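Local structure of DNA polymerase III beta subunit (Streptococcus pyogenes, 2AVT) at residues V222-S227 and I231-E236; S53-I58 and P124-V129; G288-E293 and I299-N304; H273-A278 and I327-T332; S87-I92 and S111-K116. The protein probably forms a ring-shaped dimeric sliding clamp that encircles DNA and tethers the replicative polymerase to its template. One frame throughout, in Å; residues are numbered along the deposited sequence.

Contact 1 of 5, residues V222-S227 and I231-E236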
# COMPACT_ATOMS: atom_id res chain seq x y z
N VAL A 222 -31.34 3.21 -4.80
CA VAL A 222 -31.07 4.62 -5.04
C VAL A 222 -31.99 5.11 -6.14
O VAL A 222 -32.49 4.33 -6.96
CB VAL A 222 -29.61 4.87 -5.50
CG1 VAL A 222 -28.65 4.64 -4.35
CG2 VAL A 222 -29.26 3.97 -6.67
N GLU A 223 -32.24 6.42 -6.15
CA GLU A 223 -33.05 7.05 -7.16
C GLU A 223 -32.07 7.66 -8.16
O GLU A 223 -31.10 8.30 -7.75
CB GLU A 223 -33.91 8.15 -6.55
CG GLU A 223 -34.91 7.67 -5.52
CD GLU A 223 -35.72 8.80 -4.94
OE1 GLU A 223 -35.12 9.71 -4.32
OE2 GLU A 223 -36.96 8.80 -5.12
N VAL A 224 -32.32 7.47 -9.45
CA VAL A 224 -31.44 8.01 -10.48
C VAL A 224 -32.16 9.08 -11.29
O VAL A 224 -33.24 8.83 -11.84
CB VAL A 224 -30.97 6.88 -11.45
CG1 VAL A 224 -29.90 7.42 -12.39
CG2 VAL A 224 -30.42 5.71 -10.66
N PHE A 225 -31.57 10.27 -11.36
CA PHE A 225 -32.16 11.38 -12.12
C PHE A 225 -31.21 11.79 -13.24
O PHE A 225 -29.99 11.75 -13.07
CB PHE A 225 -32.42 12.58 -11.21
CG PHE A 225 -33.31 12.28 -10.04
CD1 PHE A 225 -34.68 12.38 -10.16
CD2 PHE A 225 -32.77 11.87 -8.83
CE1 PHE A 225 -35.51 12.08 -9.09
CE2 PHE A 225 -33.59 11.57 -7.77
CZ PHE A 225 -34.96 11.68 -7.89
N PHE A 226 -31.77 12.20 -14.37
CA PHE A 226 -30.95 12.60 -15.50
C PHE A 226 -31.13 14.05 -15.91
O PHE A 226 -32.19 14.65 -15.71
CB PHE A 226 -31.23 11.74 -16.74
CG PHE A 226 -31.07 10.27 -16.52
CD1 PHE A 226 -32.05 9.54 -15.86
CD2 PHE A 226 -29.96 9.60 -17.02
CE1 PHE A 226 -31.92 8.16 -15.70
CE2 PHE A 226 -29.82 8.23 -16.86
CZ PHE A 226 -30.81 7.51 -16.20
N SER A 227 -30.07 14.60 -16.49
CA SER A 227 -30.06 15.96 -17.02
C SER A 227 -29.14 15.76 -18.21
O SER A 227 -28.54 14.69 -18.36
CB SER A 227 -29.44 16.95 -16.03
OG SER A 227 -28.03 16.99 -16.15
N ILE A 231 -25.75 13.07 -14.26
CA ILE A 231 -26.68 12.11 -13.70
C ILE A 231 -26.53 12.19 -12.18
O ILE A 231 -25.41 12.36 -11.67
CB ILE A 231 -26.38 10.69 -14.22
CG1 ILE A 231 -27.28 9.66 -13.53
CG2 ILE A 231 -24.92 10.35 -14.00
CD1 ILE A 231 -27.03 8.25 -14.00
N LEU A 232 -27.65 12.12 -11.48
CA LEU A 232 -27.66 12.18 -10.02
C LEU A 232 -28.14 10.86 -9.43
O LEU A 232 -29.22 10.38 -9.78
CB LEU A 232 -28.57 13.31 -9.55
CG LEU A 232 -29.10 13.30 -8.10
CD1 LEU A 232 -27.96 13.43 -7.09
CD2 LEU A 232 -30.07 14.44 -7.93
N PHE A 233 -27.31 10.25 -8.58
CA PHE A 233 -27.69 9.03 -7.90
C PHE A 233 -27.99 9.50 -6.48
O PHE A 233 -27.15 10.18 -5.87
CB PHE A 233 -26.54 8.02 -7.86
CG PHE A 233 -26.12 7.53 -9.21
CD1 PHE A 233 -25.19 8.24 -9.96
CD2 PHE A 233 -26.62 6.34 -9.72
CE1 PHE A 233 -24.77 7.76 -11.18
CE2 PHE A 233 -26.20 5.87 -10.95
CZ PHE A 233 -25.28 6.58 -11.67
N ARG A 234 -29.16 9.16 -5.96
CA ARG A 234 -29.54 9.62 -4.63
C ARG A 234 -30.15 8.58 -3.69
O ARG A 234 -31.03 7.81 -4.07
CB ARG A 234 -30.53 10.79 -4.77
CG ARG A 234 -30.80 11.52 -3.47
CD ARG A 234 -31.82 12.63 -3.65
NE ARG A 234 -33.14 12.11 -4.00
CZ ARG A 234 -34.22 12.86 -4.17
NH1 ARG A 234 -34.14 14.18 -4.01
NH2 ARG A 234 -35.38 12.31 -4.49
N SER A 235 -29.64 8.57 -2.46
CA SER A 235 -30.13 7.69 -1.41
C SER A 235 -30.76 8.64 -0.40
O SER A 235 -30.94 9.83 -0.69
CB SER A 235 -28.98 6.92 -0.75
OG SER A 235 -28.06 7.78 -0.12
N GLU A 236 -31.08 8.16 0.79
CA GLU A 236 -31.69 9.02 1.79
C GLU A 236 -30.78 10.18 2.24
O GLU A 236 -31.23 11.31 2.37
CB GLU A 236 -32.10 8.21 3.01
CG GLU A 236 -33.36 7.38 2.80
CD GLU A 236 -34.54 8.23 2.38
OE1 GLU A 236 -34.72 9.33 2.95
OE2 GLU A 236 -35.30 7.81 1.48
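One face of the Arg234 guanidinium lies against the Phe225 ring, whose CE2 sits 3.5 Å above the guanidinium plane and toward its rim, while the carboxylate of Glu223 meets the same group at its edge. The two planes of Phe225 and Arg234 stand 79° apart, so this is an oblique touch and not a parallel stack. Arg234 and Glu223 form a salt bridge, in which a bond of 2.6 Å runs from Arg234 NH2 to Glu223 OE1, lying near the guanidinium plane but 33° out of the carboxylate plane on its syn side; NE adds a weak bond to the same oxygen. A bend at chi3 (66°) turns the otherwise extended arginine back over its neighbour strand. Beside it, Leu232 CD2 packs 3.8 Å from Phe225 CD2. On the other face of the sheet, Val224 CG1 and Ile231 CD1 are pressed to 3.4 Å, and Phe233 and Phe226 flank them. Branched and aromatic residues suit this face, which is covered by Leu142 of helix 139-149 and Leu203. The backbones form an antiparallel beta hairpin, with Glu223-Arg234 and Phe225-Leu232 as its hydrogen-bonded pairs; Phe225 N to Leu232 O measures 2.8 Å. Opposite charges thus occupy a partly exposed cross-strand pair, where NH2 and, weakly, NE both directed at OE1 would probably favour the ionised carboxylate and keep the guanidinium end beside the Phe225 ring.

Contact 2 of 5, residues S53-I58 and P124-V129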
# COMPACT_ATOMS: atom_id res chain seq x y z
N SER A 53 -19.34 14.96 -7.71
CA SER A 53 -19.62 15.77 -6.53
C SER A 53 -20.41 14.88 -5.59
O SER A 53 -21.34 14.17 -6.02
CB SER A 53 -20.46 17.00 -6.88
OG SER A 53 -19.75 17.90 -7.71
N ILE A 54 -20.05 14.91 -4.32
CA ILE A 54 -20.74 14.12 -3.30
C ILE A 54 -21.26 15.03 -2.20
O ILE A 54 -20.50 15.80 -1.62
CB ILE A 54 -19.81 13.08 -2.66
CG1 ILE A 54 -19.40 12.04 -3.70
CG2 ILE A 54 -20.52 12.38 -1.49
CD1 ILE A 54 -18.40 11.04 -3.17
N GLU A 55 -22.57 14.96 -1.95
CA GLU A 55 -23.21 15.73 -0.88
C GLU A 55 -23.70 14.67 0.09
O GLU A 55 -24.65 13.93 -0.19
CB GLU A 55 -24.37 16.58 -1.40
CG GLU A 55 -23.93 17.90 -2.01
CD GLU A 55 -25.08 18.76 -2.49
OE1 GLU A 55 -26.10 18.88 -1.80
OE2 GLU A 55 -24.92 19.39 -3.65
N ASN A 56 -23.04 14.59 1.24
CA ASN A 56 -23.36 13.59 2.24
C ASN A 56 -23.82 14.27 3.53
O ASN A 56 -23.10 15.06 4.14
CB ASN A 56 -22.13 12.71 2.47
CG ASN A 56 -22.39 11.55 3.43
OD1 ASN A 56 -23.53 11.18 3.69
ND2 ASN A 56 -21.32 10.97 3.94
N THR A 57 -25.05 13.95 3.92
CA THR A 57 -25.66 14.54 5.09
C THR A 57 -25.73 13.62 6.29
O THR A 57 -26.12 12.46 6.19
CB THR A 57 -27.10 15.01 4.76
OG1 THR A 57 -27.06 16.04 3.77
CG2 THR A 57 -27.79 15.54 6.03
N ILE A 58 -25.33 14.16 7.44
CA ILE A 58 -25.39 13.44 8.70
C ILE A 58 -26.61 14.07 9.37
O ILE A 58 -26.60 15.25 9.72
CB ILE A 58 -24.17 13.71 9.59
CG1 ILE A 58 -22.88 13.28 8.89
CG2 ILE A 58 -24.31 12.93 10.90
CD1 ILE A 58 -21.65 13.82 9.57
N PRO A 124 -17.75 26.52 -5.84
CA PRO A 124 -18.68 26.52 -6.99
C PRO A 124 -20.02 25.90 -6.62
O PRO A 124 -20.09 24.97 -5.83
CB PRO A 124 -17.93 25.69 -8.03
CG PRO A 124 -17.17 24.70 -7.17
CD PRO A 124 -16.63 25.59 -6.07
N ARG A 125 -21.09 26.43 -7.20
CA ARG A 125 -22.42 25.92 -6.92
C ARG A 125 -22.68 24.63 -7.68
O ARG A 125 -22.07 24.38 -8.71
CB ARG A 125 -23.47 26.97 -7.29
CG ARG A 125 -23.39 28.19 -6.41
CD ARG A 125 -24.27 29.30 -6.93
NE ARG A 125 -24.35 30.41 -5.98
CZ ARG A 125 -24.98 31.55 -6.24
NH1 ARG A 125 -25.58 31.72 -7.41
NH2 ARG A 125 -25.02 32.51 -5.32
N LEU A 126 -23.58 23.82 -7.15
CA LEU A 126 -23.89 22.55 -7.79
C LEU A 126 -24.84 22.77 -8.97
O LEU A 126 -25.76 23.57 -8.89
CB LEU A 126 -24.55 21.61 -6.78
CG LEU A 126 -24.41 20.09 -6.94
CD1 LEU A 126 -24.77 19.67 -8.36
CD2 LEU A 126 -22.98 19.67 -6.62
N GLN A 127 -24.58 22.06 -10.06
CA GLN A 127 -25.44 22.13 -11.23
C GLN A 127 -26.59 21.24 -10.82
O GLN A 127 -26.49 20.02 -10.86
CB GLN A 127 -24.72 21.55 -12.46
CG GLN A 127 -25.39 21.85 -13.79
CD GLN A 127 -25.49 23.34 -14.07
OE1 GLN A 127 -24.87 24.15 -13.37
NE2 GLN A 127 -26.26 23.70 -15.09
N GLU A 128 -27.69 21.85 -10.39
CA GLU A 128 -28.85 21.10 -9.92
C GLU A 128 -29.49 20.21 -10.98
O GLU A 128 -29.44 20.50 -12.17
CB GLU A 128 -29.87 22.08 -9.35
CG GLU A 128 -29.27 23.01 -8.31
CD GLU A 128 -30.21 24.11 -7.88
OE1 GLU A 128 -31.38 24.10 -8.32
OE2 GLU A 128 -29.78 24.99 -7.09
N VAL A 129 -30.10 19.12 -10.52
CA VAL A 129 -30.78 18.18 -11.40
C VAL A 129 -32.19 17.95 -10.87
O VAL A 129 -32.37 17.66 -9.69
CB VAL A 129 -30.04 16.83 -11.46
CG1 VAL A 129 -30.83 15.84 -12.31
CG2 VAL A 129 -28.64 17.03 -12.04
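This is a small surface contact in which a single leucine from an irregular linker rests on two side chains of strand 52-59. Leu126, in the loop between strands 111-116 and 135-138, reaches toward Ser53 and Glu55, alternate residues of that strand whose side chains therefore emerge on the same face. Its CD2 methyl lies 3.7 Å from Ser53 CB, and its CG is 3.4 Å from Glu55 OE2. The leucine and the glutamate approach from opposite directions. With CG opposite the backbone N (chi1 -152°), Leu126 projects its branched end at the strand, while Glu55 is extended beyond CG and brings its carboxylate up to the leucine's flank. The contact is by van der Waals touch alone. Strand 52-59 pairs with strand 238-243 in the antiparallel sheet that joins the N-terminal and central domains of the clamp, and the 124-129 linker passes across this join: Leu126 also touches Tyr241 and Gln230, on the strands of the central domain. A leucine suits such a place because it covers Ser53 CB and lies along the flank of the Glu55 carboxylate, whereas Ser53 and Glu55 are partly exposed, and polar residues suit such a strand face.

Contact 3 of 5, residues G288-E293 and I299-N304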
# COMPACT_ATOMS: atom_id res chain seq x y z
N GLY A 288 2.80 -8.86 -26.54
CA GLY A 288 2.90 -10.30 -26.36
C GLY A 288 1.53 -10.94 -26.34
O GLY A 288 0.55 -10.33 -25.89
N THR A 289 1.44 -12.18 -26.81
CA THR A 289 0.16 -12.87 -26.84
C THR A 289 0.26 -14.31 -26.38
O THR A 289 1.36 -14.87 -26.25
CB THR A 289 -0.42 -12.89 -28.27
OG1 THR A 289 0.44 -13.66 -29.11
CG2 THR A 289 -0.52 -11.48 -28.82
N VAL A 290 -0.89 -14.91 -26.12
CA VAL A 290 -0.95 -16.31 -25.71
C VAL A 290 -1.59 -17.04 -26.88
O VAL A 290 -2.37 -16.45 -27.63
CB VAL A 290 -1.83 -16.50 -24.44
CG1 VAL A 290 -3.26 -16.11 -24.74
CG2 VAL A 290 -1.73 -17.93 -23.96
N LYS A 291 -1.25 -18.31 -27.05
CA LYS A 291 -1.77 -19.11 -28.15
C LYS A 291 -2.62 -20.25 -27.63
O LYS A 291 -2.13 -21.14 -26.94
CB LYS A 291 -0.60 -19.66 -28.97
CG LYS A 291 -0.98 -20.49 -30.18
CD LYS A 291 0.28 -20.93 -30.91
CE LYS A 291 -0.01 -21.76 -32.14
NZ LYS A 291 1.25 -22.19 -32.80
N LEU A 292 -3.90 -20.22 -27.96
CA LEU A 292 -4.82 -21.26 -27.51
C LEU A 292 -5.03 -22.29 -28.62
O LEU A 292 -5.49 -21.95 -29.70
CB LEU A 292 -6.15 -20.63 -27.11
CG LEU A 292 -7.05 -21.40 -26.14
CD1 LEU A 292 -6.28 -21.71 -24.86
CD2 LEU A 292 -8.29 -20.58 -25.82
N GLU A 293 -4.67 -23.53 -28.33
CA GLU A 293 -4.82 -24.63 -29.29
C GLU A 293 -5.93 -25.57 -28.86
O GLU A 293 -5.79 -26.34 -27.91
CB GLU A 293 -3.49 -25.39 -29.43
CG GLU A 293 -2.49 -24.70 -30.35
CD GLU A 293 -1.08 -25.24 -30.21
OE1 GLU A 293 -0.91 -26.47 -30.02
OE2 GLU A 293 -0.12 -24.44 -30.30
N ILE A 299 -6.89 -29.14 -24.95
CA ILE A 299 -6.80 -27.69 -24.97
C ILE A 299 -5.51 -27.29 -24.27
O ILE A 299 -5.23 -27.76 -23.16
CB ILE A 299 -8.00 -27.05 -24.24
CG1 ILE A 299 -9.30 -27.66 -24.76
CG2 ILE A 299 -8.00 -25.55 -24.47
CD1 ILE A 299 -9.46 -27.54 -26.26
N SER A 300 -4.71 -26.43 -24.91
CA SER A 300 -3.45 -26.01 -24.32
C SER A 300 -3.10 -24.55 -24.60
O SER A 300 -3.48 -24.00 -25.63
CB SER A 300 -2.32 -26.91 -24.82
OG SER A 300 -2.21 -26.83 -26.24
N ALA A 301 -2.38 -23.94 -23.67
CA ALA A 301 -1.95 -22.55 -23.79
C ALA A 301 -0.46 -22.52 -24.09
O ALA A 301 0.30 -23.33 -23.57
CB ALA A 301 -2.24 -21.80 -22.50
N HIS A 302 -0.04 -21.58 -24.92
CA HIS A 302 1.36 -21.48 -25.29
C HIS A 302 1.83 -20.05 -25.44
O HIS A 302 1.14 -19.19 -25.99
CB HIS A 302 1.58 -22.22 -26.61
CG HIS A 302 0.99 -23.60 -26.64
ND1 HIS A 302 1.48 -24.63 -25.87
CD2 HIS A 302 -0.07 -24.10 -27.31
CE1 HIS A 302 0.74 -25.71 -26.07
NE2 HIS A 302 -0.21 -25.41 -26.94
N VAL A 303 3.03 -19.79 -24.93
CA VAL A 303 3.64 -18.48 -25.01
C VAL A 303 5.12 -18.71 -25.26
O VAL A 303 5.71 -19.63 -24.70
CB VAL A 303 3.47 -17.67 -23.71
CG1 VAL A 303 4.18 -16.33 -23.83
CG2 VAL A 303 2.00 -17.46 -23.41
N ASN A 304 5.72 -17.89 -26.11
CA ASN A 304 7.13 -18.06 -26.39
C ASN A 304 7.85 -16.73 -26.49
O ASN A 304 7.75 -16.04 -27.50
CB ASN A 304 7.33 -18.84 -27.68
CG ASN A 304 8.74 -19.40 -27.81
OD1 ASN A 304 9.72 -18.66 -27.65
ND2 ASN A 304 8.85 -20.69 -28.09
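Glu293 and His302 meet across the strands; their side chains cross at about a right angle, the carboxylate and ring planes 36° apart. Glu293 OE2 comes within 3.0 Å of His302 CD2, an oblique approach to the ring. A hydrogen bond comes from the ring's own strand, for His302 NE2 and Ser300 OG share one of 2.6 Å. Ser300 can do this because its OG sits between its backbone N and carbonyl carbon (chi1 61°), on the same face as the histidine. Lys291 stretches out fully, and its NZ forms a long salt bridge, 3.6 Å, with Glu293 OE2. Beneath these polar groups the backbones of an antiparallel hairpin set the spacing: Glu293 N bonds to Ser300 O at 3.0 Å and nearly straight (176°), and Lys291 N to His302 O at 2.8 Å. On the opposite face Val290 CG2 packs on Val303 CG2 at 3.8 Å, small branched residues fitting against Ala278 and Ile281 of helix 268-282. Outward, strands 325-329 and 309-314 flank the hairpin in the C-terminal domain. With a carboxylate and a hydroxyl gathered at the imidazole, the ring's rotation is restrained, and the nearby negative charge would tend to favour a protonated histidine.

Contact 4 of 5, residues H273-A278 and I327-T332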
# COMPACT_ATOMS: atom_id res chain seq x y z
N HIS A 273 -6.10 -18.44 -13.56
CA HIS A 273 -4.77 -18.74 -13.04
C HIS A 273 -3.81 -19.12 -14.16
O HIS A 273 -2.64 -18.72 -14.16
CB HIS A 273 -4.82 -19.87 -12.01
CG HIS A 273 -5.48 -19.50 -10.72
ND1 HIS A 273 -5.58 -18.20 -10.28
CD2 HIS A 273 -6.05 -20.26 -9.75
CE1 HIS A 273 -6.18 -18.17 -9.10
NE2 HIS A 273 -6.47 -19.41 -8.76
N ALA A 274 -4.31 -19.90 -15.12
CA ALA A 274 -3.49 -20.33 -16.25
C ALA A 274 -3.07 -19.12 -17.07
O ALA A 274 -1.90 -18.98 -17.42
CB ALA A 274 -4.28 -21.29 -17.12
N MET A 275 -4.02 -18.25 -17.36
CA MET A 275 -3.76 -17.05 -18.14
C MET A 275 -2.84 -16.07 -17.41
O MET A 275 -2.12 -15.30 -18.06
CB MET A 275 -5.08 -16.35 -18.49
CG MET A 275 -5.98 -17.18 -19.38
SD MET A 275 -5.17 -17.66 -20.91
CE MET A 275 -4.66 -19.32 -20.51
N GLU A 276 -2.87 -16.08 -16.09
CA GLU A 276 -2.01 -15.18 -15.33
C GLU A 276 -0.55 -15.59 -15.54
O GLU A 276 0.33 -14.73 -15.64
CB GLU A 276 -2.39 -15.19 -13.84
CG GLU A 276 -3.77 -14.58 -13.58
CD GLU A 276 -4.23 -14.69 -12.13
OE1 GLU A 276 -3.91 -15.69 -11.47
OE2 GLU A 276 -4.94 -13.77 -11.67
N ARG A 277 -0.29 -16.89 -15.64
CA ARG A 277 1.06 -17.38 -15.88
C ARG A 277 1.47 -17.02 -17.30
O ARG A 277 2.63 -16.69 -17.55
CB ARG A 277 1.12 -18.90 -15.73
CG ARG A 277 0.78 -19.43 -14.38
CD ARG A 277 0.99 -20.93 -14.36
NE ARG A 277 0.32 -21.53 -13.22
CZ ARG A 277 -0.99 -21.71 -13.13
NH1 ARG A 277 -1.78 -21.35 -14.13
NH2 ARG A 277 -1.52 -22.23 -12.03
N ALA A 278 0.52 -17.11 -18.22
CA ALA A 278 0.78 -16.80 -19.61
C ALA A 278 1.20 -15.34 -19.73
O ALA A 278 2.05 -14.99 -20.54
CB ALA A 278 -0.47 -17.05 -20.45
N ILE A 327 -6.12 -20.03 -31.63
CA ILE A 327 -6.32 -18.59 -31.62
C ILE A 327 -5.34 -17.87 -30.68
O ILE A 327 -4.93 -18.41 -29.65
CB ILE A 327 -7.80 -18.24 -31.27
CG1 ILE A 327 -8.06 -16.75 -31.50
CG2 ILE A 327 -8.11 -18.64 -29.84
CD1 ILE A 327 -9.53 -16.37 -31.50
N SER A 328 -4.96 -16.66 -31.07
CA SER A 328 -4.02 -15.86 -30.29
C SER A 328 -4.65 -14.54 -29.88
O SER A 328 -5.28 -13.86 -30.69
CB SER A 328 -2.76 -15.58 -31.12
OG SER A 328 -2.01 -16.76 -31.32
N PHE A 329 -4.45 -14.16 -28.62
CA PHE A 329 -5.03 -12.94 -28.10
C PHE A 329 -4.20 -12.42 -26.92
O PHE A 329 -3.41 -13.15 -26.32
CB PHE A 329 -6.45 -13.23 -27.64
CG PHE A 329 -6.54 -14.38 -26.67
CD1 PHE A 329 -6.41 -14.17 -25.30
CD2 PHE A 329 -6.73 -15.68 -27.12
CE1 PHE A 329 -6.44 -15.24 -24.41
CE2 PHE A 329 -6.76 -16.74 -26.23
CZ PHE A 329 -6.62 -16.52 -24.88
N ASN A 330 -4.38 -11.15 -26.57
CA ASN A 330 -3.66 -10.58 -25.44
C ASN A 330 -4.29 -11.10 -24.15
O ASN A 330 -5.41 -10.74 -23.82
CB ASN A 330 -3.73 -9.05 -25.49
CG ASN A 330 -3.09 -8.40 -24.29
OD1 ASN A 330 -3.61 -8.47 -23.18
ND2 ASN A 330 -1.93 -7.78 -24.50
N PRO A 331 -3.57 -11.95 -23.41
CA PRO A 331 -4.01 -12.56 -22.15
C PRO A 331 -4.65 -11.62 -21.10
O PRO A 331 -5.65 -11.99 -20.47
CB PRO A 331 -2.74 -13.22 -21.62
CG PRO A 331 -1.98 -13.54 -22.86
CD PRO A 331 -2.17 -12.30 -23.70
N THR A 332 -4.07 -10.44 -20.90
CA THR A 332 -4.60 -9.49 -19.92
C THR A 332 -6.10 -9.27 -20.10
O THR A 332 -6.84 -9.13 -19.13
CB THR A 332 -3.92 -8.11 -20.02
OG1 THR A 332 -2.53 -8.24 -19.71
CG2 THR A 332 -4.56 -7.13 -19.05
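Two successive turns of the Met275 chain, chi1 -64° and chi2 -57°, fold its thioether back from the helix and lead SD to Phe329. The phenylalanine answers with chi1 54°, which swings its ring off the strand line so that CZ comes nearest the helix. SD lies 4.4 Å from Phe329 CZ, at the edge of the ring and near its plane, a loose apolar touch. Further along the chain, Pro331 CB approaches the backbone oxygen of Met275 at 4.2 Å, bringing the compact proline ring against the helix surface. Each residue type fits its place: methionine is flexible enough to follow an aromatic rim, phenylalanine fills the buried interior, and proline, compact and rigid, suits the passage from strand 325-329 toward helix 331-339. Leu334 and Ile335 of that helix and Leu315 add to the apolar surroundings of Met275, while Phe357 meets the ring of Phe329. On another flank of helix 268-282, Arg277 packs on Pro90 of the second subunit. The segments thus join helix 268-282 to the junction of strand 325-329 and helix 331-339, the helix-on-sheet packing of a DNA-clamp domain, whose paired helices lie against the antiparallel sheets and in sliding clamps line the inside of the ring.

Contact 5 of 5, residues S87-I92 and S111-K116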
# COMPACT_ATOMS: atom_id res chain seq x y z
N SER A 87 -9.44 12.85 12.82
CA SER A 87 -9.06 11.48 13.12
C SER A 87 -8.03 11.39 14.24
O SER A 87 -7.85 10.33 14.83
CB SER A 87 -8.50 10.78 11.87
OG SER A 87 -9.41 10.85 10.79
N SER A 88 -7.35 12.49 14.53
CA SER A 88 -6.32 12.49 15.56
C SER A 88 -6.83 12.93 16.93
O SER A 88 -6.10 12.81 17.91
CB SER A 88 -5.16 13.41 15.17
OG SER A 88 -5.48 14.75 15.51
N LEU A 89 -8.05 13.45 16.99
CA LEU A 89 -8.59 13.94 18.27
C LEU A 89 -8.78 12.80 19.24
O LEU A 89 -9.19 11.70 18.86
CB LEU A 89 -9.88 14.72 18.04
CG LEU A 89 -9.58 16.05 17.33
CD1 LEU A 89 -10.87 16.79 16.99
CD2 LEU A 89 -8.71 16.91 18.23
N PRO A 90 -8.49 13.05 20.53
CA PRO A 90 -8.58 12.08 21.63
C PRO A 90 -9.92 11.51 22.09
O PRO A 90 -10.05 10.30 22.23
CB PRO A 90 -7.82 12.79 22.75
CG PRO A 90 -8.25 14.22 22.57
CD PRO A 90 -8.21 14.40 21.05
N ASP A 91 -10.91 12.36 22.34
CA ASP A 91 -12.20 11.88 22.84
C ASP A 91 -13.24 11.43 21.82
O ASP A 91 -13.22 11.81 20.65
CB ASP A 91 -12.83 12.91 23.77
CG ASP A 91 -12.38 12.75 25.21
OD1 ASP A 91 -11.15 12.68 25.46
OD2 ASP A 91 -13.25 12.68 26.10
N ILE A 92 -14.18 10.62 22.31
CA ILE A 92 -15.26 10.07 21.50
C ILE A 92 -16.12 11.15 20.85
O ILE A 92 -16.67 10.93 19.78
CB ILE A 92 -16.16 9.16 22.35
CG1 ILE A 92 -15.32 8.06 23.01
CG2 ILE A 92 -17.23 8.52 21.48
CD1 ILE A 92 -16.09 7.12 23.92
N SER A 111 -7.95 18.56 24.43
CA SER A 111 -7.32 19.10 23.23
C SER A 111 -8.17 20.12 22.50
O SER A 111 -9.34 19.87 22.19
CB SER A 111 -6.96 17.94 22.28
OG SER A 111 -6.18 18.41 21.19
N GLU A 112 -7.58 21.29 22.24
CA GLU A 112 -8.26 22.35 21.52
C GLU A 112 -7.43 22.75 20.29
O GLU A 112 -6.31 23.26 20.42
CB GLU A 112 -8.47 23.58 22.39
CG GLU A 112 -9.08 24.72 21.60
CD GLU A 112 -9.24 25.99 22.40
OE1 GLU A 112 -10.15 26.05 23.25
OE2 GLU A 112 -8.43 26.92 22.20
N ILE A 113 -7.99 22.51 19.11
CA ILE A 113 -7.32 22.81 17.85
C ILE A 113 -8.15 23.80 17.02
O ILE A 113 -9.31 23.54 16.70
CB ILE A 113 -7.10 21.52 17.02
CG1 ILE A 113 -6.14 20.59 17.77
CG2 ILE A 113 -6.54 21.86 15.63
CD1 ILE A 113 -6.07 19.18 17.21
N THR A 114 -7.55 24.93 16.70
CA THR A 114 -8.24 25.94 15.91
C THR A 114 -7.70 25.91 14.48
O THR A 114 -6.49 25.91 14.27
CB THR A 114 -8.05 27.34 16.50
OG1 THR A 114 -8.42 27.31 17.88
CG2 THR A 114 -8.90 28.38 15.76
N LEU A 115 -8.61 25.89 13.51
CA LEU A 115 -8.23 25.86 12.09
C LEU A 115 -8.77 27.05 11.32
O LEU A 115 -9.88 27.52 11.59
CB LEU A 115 -8.74 24.58 11.43
CG LEU A 115 -8.36 23.27 12.11
CD1 LEU A 115 -9.06 22.13 11.41
CD2 LEU A 115 -6.83 23.11 12.08
N LYS A 116 -7.99 27.54 10.37
CA LYS A 116 -8.44 28.66 9.55
C LYS A 116 -9.15 28.08 8.33
O LYS A 116 -8.67 27.14 7.70
CB LYS A 116 -7.25 29.53 9.11
CG LYS A 116 -7.59 30.65 8.12
CD LYS A 116 -8.80 31.47 8.56
CE LYS A 116 -8.53 32.96 8.46
NZ LYS A 116 -8.01 33.34 7.12
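Leu89 and Ile113 make the close part of this contact, the CD2 methyl of the leucine lying 3.6 Å from CD1 of the isoleucine as their chains meet at a slant. Ile113 owes this reach to its extended outer chain (chi2 168°), which carries CD1 away from the strand toward the leucine. Both residues are buried, and branched aliphatic chains suit them there, since they fill space without asking for polar partners. Toward Ser111 the fit becomes looser. Pro90 CG stands 3.9 Å from Ser111 CB, the CG-CD side of the proline ring set against a small residue, and Leu89 CD2 is 4.2 Å from Ser111 OG. That hydroxyl turns to another partner: it is hydrogen-bonded to Glu313 of the second subunit, and on the helix side Ser88 O likewise accepts a hydrogen bond from Arg277 of the second subunit. Pro90 is partly exposed, and beyond it Asp91 and Ile92 run out to the exposed side. Within its own chain the segment 87-92 leaves the end of helix 79-88 and passes to strand 93-99, while strand 111-116 is the outermost strand of its sheet; there it pairs antiparallel with a strand of the second subunit, so that the sheet continues across the dimer interface.

Contacts 1 and 2 adjoin, their centres 12 Å apart, and meet where Val129 CG1 packs 3.8 Å from Phe225 CB; both reach the sheet that joins the N-terminal and central domains. Contacts 3 and 4 are closer still, about 7 Å between centres, and share a sheet in the C-terminal domain: Leu292 N probably bonds to Ile327 O at 2.7 Å. Contact 5 lies about 52 Å from contact 4, centre to centre, within one chain, yet the dimer brings this region of one subunit to that of the other, since Arg277 of the second subunit reaches Ser88 and its Glu313 reaches Ser111. Contacts 4 and 5 therefore mark the two ends of the crescent that close the ring.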